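Peptidase S15/CocE/NonD (PDB 4PF1) is an archaeal serine aminopeptidase of the alpha/beta hydrolase fold, probably removing residues or dipeptides from peptide N-termini as S15-family relatives do. Local coordinates at residues I532-Y537 against D585-T590. Numbering follows the deposited sequence.
Sequences IFRGRY and DRNPQT
Arg-534 and Asn-587 are the closest pair of backbone positions, their CA atoms 7.8 Å apart, where the end of strand 525-534 turns into a short 3-10 segment beside the irregular loop 585-590. The Arg-534 side chain spans the distance: CG anti to the backbone N (chi1 -170°) and bends at chi2 and chi3 bring the guanidinium to Asp-585. The two meet end-on in a salt bridge: Arg-534 NH1 reaches Asp-585 OD1 at 2.8 Å on the syn side, while NH2 approaches the same oxygen at 3.0 Å from above the carboxylate plane. Arg-534 NH2 also makes a weak bond of 2.7 Å to Asp-585 O, at the guanidinium edge, and a second salt bridge to Asp-502. Asn-587 and Arg-534 run alongside each other in opposite senses, with Asn-587 ND2 3.8 Å from Arg-534 NE and the amide plane turned 80° from the guanidinium. Asn-587 ND2 donates to Asp-500 and Asp-502, and Asn-587 OD1 accepts from Gln-589 N at 3.0 Å. A methionine in place of Arg-534 would probably leave the carboxylates of Asp-585 and Asp-502 without the positive charge they share. A buried arginine bridging two aspartates thus joins strand end to loop within the C-terminal non-catalytic beta domain, the loop itself bent by an Asx turn at Asn-587.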
ATOM      1  N   ILE A 532      27.996   5.308  19.379  1.00 11.68           N
ATOM      2  CA  ILE A 532      28.179   4.600  20.647  1.00 10.99           C
ATOM      3  C   ILE A 532      29.670   4.495  20.988  1.00 15.02           C
ATOM      4  O   ILE A 532      30.510   4.369  20.093  1.00 14.40           O
ATOM      5  CB  ILE A 532      27.495   3.190  20.560  1.00 13.35           C
ATOM      6  CG1 ILE A 532      27.633   2.378  21.882  1.00 13.28           C
ATOM      7  CG2 ILE A 532      27.984   2.391  19.334  1.00 13.10           C
ATOM      8  CD1 ILE A 532      26.746   1.113  21.974  1.00 11.94           C
ATOM      9  N   PHE A 533      29.988   4.538  22.287  1.00 12.36           N
ATOM     10  CA  PHE A 533      31.352   4.392  22.771  1.00 12.66           C
ATOM     11  C   PHE A 533      31.400   3.294  23.831  1.00 16.88           C
ATOM     12  O   PHE A 533      30.645   3.350  24.803  1.00 16.39           O
ATOM     13  CB  PHE A 533      31.871   5.732  23.345  1.00 14.89           C
ATOM     14  CG  PHE A 533      33.363   5.778  23.603  1.00 17.37           C
ATOM     15  CD1 PHE A 533      33.923   5.101  24.682  1.00 21.23           C
ATOM     16  CD2 PHE A 533      34.200   6.539  22.796  1.00 19.86           C
ATOM     17  CE1 PHE A 533      35.301   5.135  24.913  1.00 22.81           C
ATOM     18  CE2 PHE A 533      35.573   6.594  23.043  1.00 23.40           C
ATOM     19  CZ  PHE A 533      36.117   5.887  24.096  1.00 22.02           C
ATOM     20  N   ARG A 534      32.295   2.304  23.660  1.00 14.41           N
ATOM     21  CA  ARG A 534      32.473   1.246  24.656  1.00 14.30           C
ATOM     22  C   ARG A 534      33.461   1.750  25.709  1.00 18.72           C
ATOM     23  O   ARG A 534      34.648   1.925  25.416  1.00 18.72           O
ATOM     24  CB  ARG A 534      32.925  -0.074  24.009  1.00 13.45           C
ATOM     25  CG  ARG A 534      32.880  -1.263  24.971  1.00 18.76           C
ATOM     26  CD  ARG A 534      32.398  -2.523  24.290  1.00 20.58           C
ATOM     27  NE  ARG A 534      30.937  -2.594  24.232  1.00 19.11           N
ATOM     28  CZ  ARG A 534      30.263  -3.581  23.650  1.00 27.70           C
ATOM     29  NH1 ARG A 534      30.909  -4.577  23.056  1.00 10.77           N
ATOM     30  NH2 ARG A 534      28.936  -3.573  23.644  1.00 13.92           N
ATOM     31  N   GLY A 535      32.925   2.045  26.897  1.00 15.25           N
ATOM     32  CA  GLY A 535      33.621   2.654  28.031  1.00 15.45           C
ATOM     33  C   GLY A 535      34.945   2.065  28.467  1.00 19.52           C
ATOM     34  O   GLY A 535      35.781   2.790  29.013  1.00 19.29           O
ATOM     35  N   ARG A 536      35.154   0.753  28.245  1.00 16.13           N
ATOM     36  CA  ARG A 536      36.407   0.075  28.610  1.00 16.54           C
ATOM     37  C   ARG A 536      37.621   0.638  27.809  1.00 20.84           C
ATOM     38  O   ARG A 536      38.765   0.433  28.219  1.00 20.38           O
ATOM     39  CB  ARG A 536      36.282  -1.452  28.417  1.00 15.86           C
ATOM     40  CG  ARG A 536      36.171  -1.881  26.953  1.00 20.25           C
ATOM     41  CD  ARG A 536      35.510  -3.232  26.767  1.00 20.23           C
ATOM     42  NE  ARG A 536      36.440  -4.345  26.951  1.00 21.65           N
ATOM     43  CZ  ARG A 536      36.443  -5.147  28.012  1.00 31.32           C
ATOM     44  NH1 ARG A 536      37.316  -6.139  28.097  1.00 14.25           N
ATOM     45  NH2 ARG A 536      35.568  -4.964  28.994  1.00 18.77           N
ATOM     46  N   TYR A 537      37.359   1.365  26.691  1.00 17.39           N
ATOM     47  CA  TYR A 537      38.406   1.952  25.845  1.00 17.42           C
ATOM     48  C   TYR A 537      38.493   3.490  26.024  1.00 22.49           C
ATOM     49  O   TYR A 537      38.971   4.188  25.126  1.00 21.76           O
ATOM     50  CB  TYR A 537      38.173   1.587  24.357  1.00 17.38           C
ATOM     51  CG  TYR A 537      37.944   0.110  24.123  1.00 17.79           C
ATOM     52  CD1 TYR A 537      38.964  -0.817  24.334  1.00 19.89           C
ATOM     53  CD2 TYR A 537      36.708  -0.365  23.698  1.00 17.54           C
ATOM     54  CE1 TYR A 537      38.749  -2.182  24.152  1.00 19.42           C
ATOM     55  CE2 TYR A 537      36.485  -1.727  23.499  1.00 18.07           C
ATOM     56  CZ  TYR A 537      37.509  -2.632  23.726  1.00 24.33           C
ATOM     57  OH  TYR A 537      37.285  -3.976  23.548  1.00 22.75           O
ATOM     58  N   ASP A 585      26.104  -5.717  20.816  1.00 11.41           N
ATOM     59  CA  ASP A 585      25.981  -6.631  21.952  1.00 11.39           C
ATOM     60  C   ASP A 585      25.955  -5.812  23.255  1.00 16.08           C
ATOM     61  O   ASP A 585      26.445  -4.678  23.278  1.00 15.38           O
ATOM     62  CB  ASP A 585      27.100  -7.697  21.961  1.00 13.33           C
ATOM     63  CG  ASP A 585      28.522  -7.190  22.130  1.00 18.33           C
ATOM     64  OD1 ASP A 585      28.751  -5.977  21.942  1.00 17.32           O
ATOM     65  OD2 ASP A 585      29.413  -8.015  22.401  1.00 25.35           O
ATOM     66  N   ARG A 586      25.318  -6.345  24.301  1.00 13.31           N
ATOM     67  CA  ARG A 586      25.188  -5.632  25.572  1.00 13.37           C
ATOM     68  C   ARG A 586      26.498  -5.531  26.305  1.00 18.32           C
ATOM     69  O   ARG A 586      27.255  -6.508  26.371  1.00 18.72           O
ATOM     70  CB  ARG A 586      24.187  -6.330  26.503  1.00 12.50           C
ATOM     71  CG  ARG A 586      22.788  -6.483  25.951  1.00 18.66           C
ATOM     72  CD  ARG A 586      21.992  -7.481  26.766  1.00 19.95           C
ATOM     73  NE  ARG A 586      22.642  -8.794  26.840  1.00 16.50           N
ATOM     74  CZ  ARG A 586      22.599  -9.589  27.905  1.00 24.55           C
ATOM     75  NH1 ARG A 586      21.946  -9.215  28.997  1.00 10.30           N
ATOM     76  NH2 ARG A 586      23.215 -10.761  27.889  1.00 17.18           N
ATOM     77  N   ASN A 587      26.735  -4.377  26.928  1.00 14.55           N
ATOM     78  CA  ASN A 587      27.857  -4.232  27.830  1.00 14.67           C
ATOM     79  C   ASN A 587      27.424  -4.865  29.159  1.00 18.75           C
ATOM     80  O   ASN A 587      26.321  -4.566  29.633  1.00 18.12           O
ATOM     81  CB  ASN A 587      28.252  -2.762  27.999  1.00 13.88           C
ATOM     82  CG  ASN A 587      29.583  -2.575  28.686  1.00 28.41           C
ATOM     83  OD1 ASN A 587      29.771  -2.943  29.852  1.00 23.28           O
ATOM     84  ND2 ASN A 587      30.537  -1.997  27.977  1.00 18.35           N
ATOM     85  N   PRO A 588      28.222  -5.793  29.743  1.00 15.73           N
ATOM     86  CA  PRO A 588      27.795  -6.438  31.004  1.00 15.87           C
ATOM     87  C   PRO A 588      27.626  -5.453  32.163  1.00 19.76           C
ATOM     88  O   PRO A 588      26.872  -5.728  33.095  1.00 19.91           O
ATOM     89  CB  PRO A 588      28.920  -7.443  31.291  1.00 17.99           C
ATOM     90  CG  PRO A 588      29.635  -7.614  29.988  1.00 22.10           C
ATOM     91  CD  PRO A 588      29.534  -6.300  29.296  1.00 17.32           C
ATOM     92  N   GLN A 589      28.312  -4.292  32.082  1.00 16.10           N
ATOM     93  CA  GLN A 589      28.315  -3.202  33.069  1.00 15.63           C
ATOM     94  C   GLN A 589      29.157  -3.585  34.315  1.00 19.79           C
ATOM     95  O   GLN A 589      29.205  -2.846  35.297  1.00 19.37           O
ATOM     96  CB  GLN A 589      26.897  -2.692  33.409  1.00 16.14           C
ATOM     97  CG  GLN A 589      26.200  -2.149  32.154  1.00 14.78           C
ATOM     98  CD  GLN A 589      24.870  -1.476  32.349  1.00 21.30           C
ATOM     99  OE1 GLN A 589      24.434  -0.705  31.494  1.00 18.37           O
ATOM    100  NE2 GLN A 589      24.152  -1.801  33.417  1.00 11.22           N
ATOM    101  N   THR A 590      29.877  -4.714  34.211  1.00 16.43           N
ATOM    102  CA  THR A 590      30.935  -5.165  35.117  1.00 16.55           C
ATOM    103  C   THR A 590      32.094  -5.514  34.201  1.00 20.26           C
ATOM    104  O   THR A 590      31.849  -6.022  33.102  1.00 19.31           O
ATOM    105  CB  THR A 590      30.512  -6.327  36.054  1.00 25.58           C
ATOM    106  OG1 THR A 590      30.337  -7.529  35.308  1.00 25.19           O
ATOM    107  CG2 THR A 590      29.280  -6.011  36.893  1.00 24.59           C
TER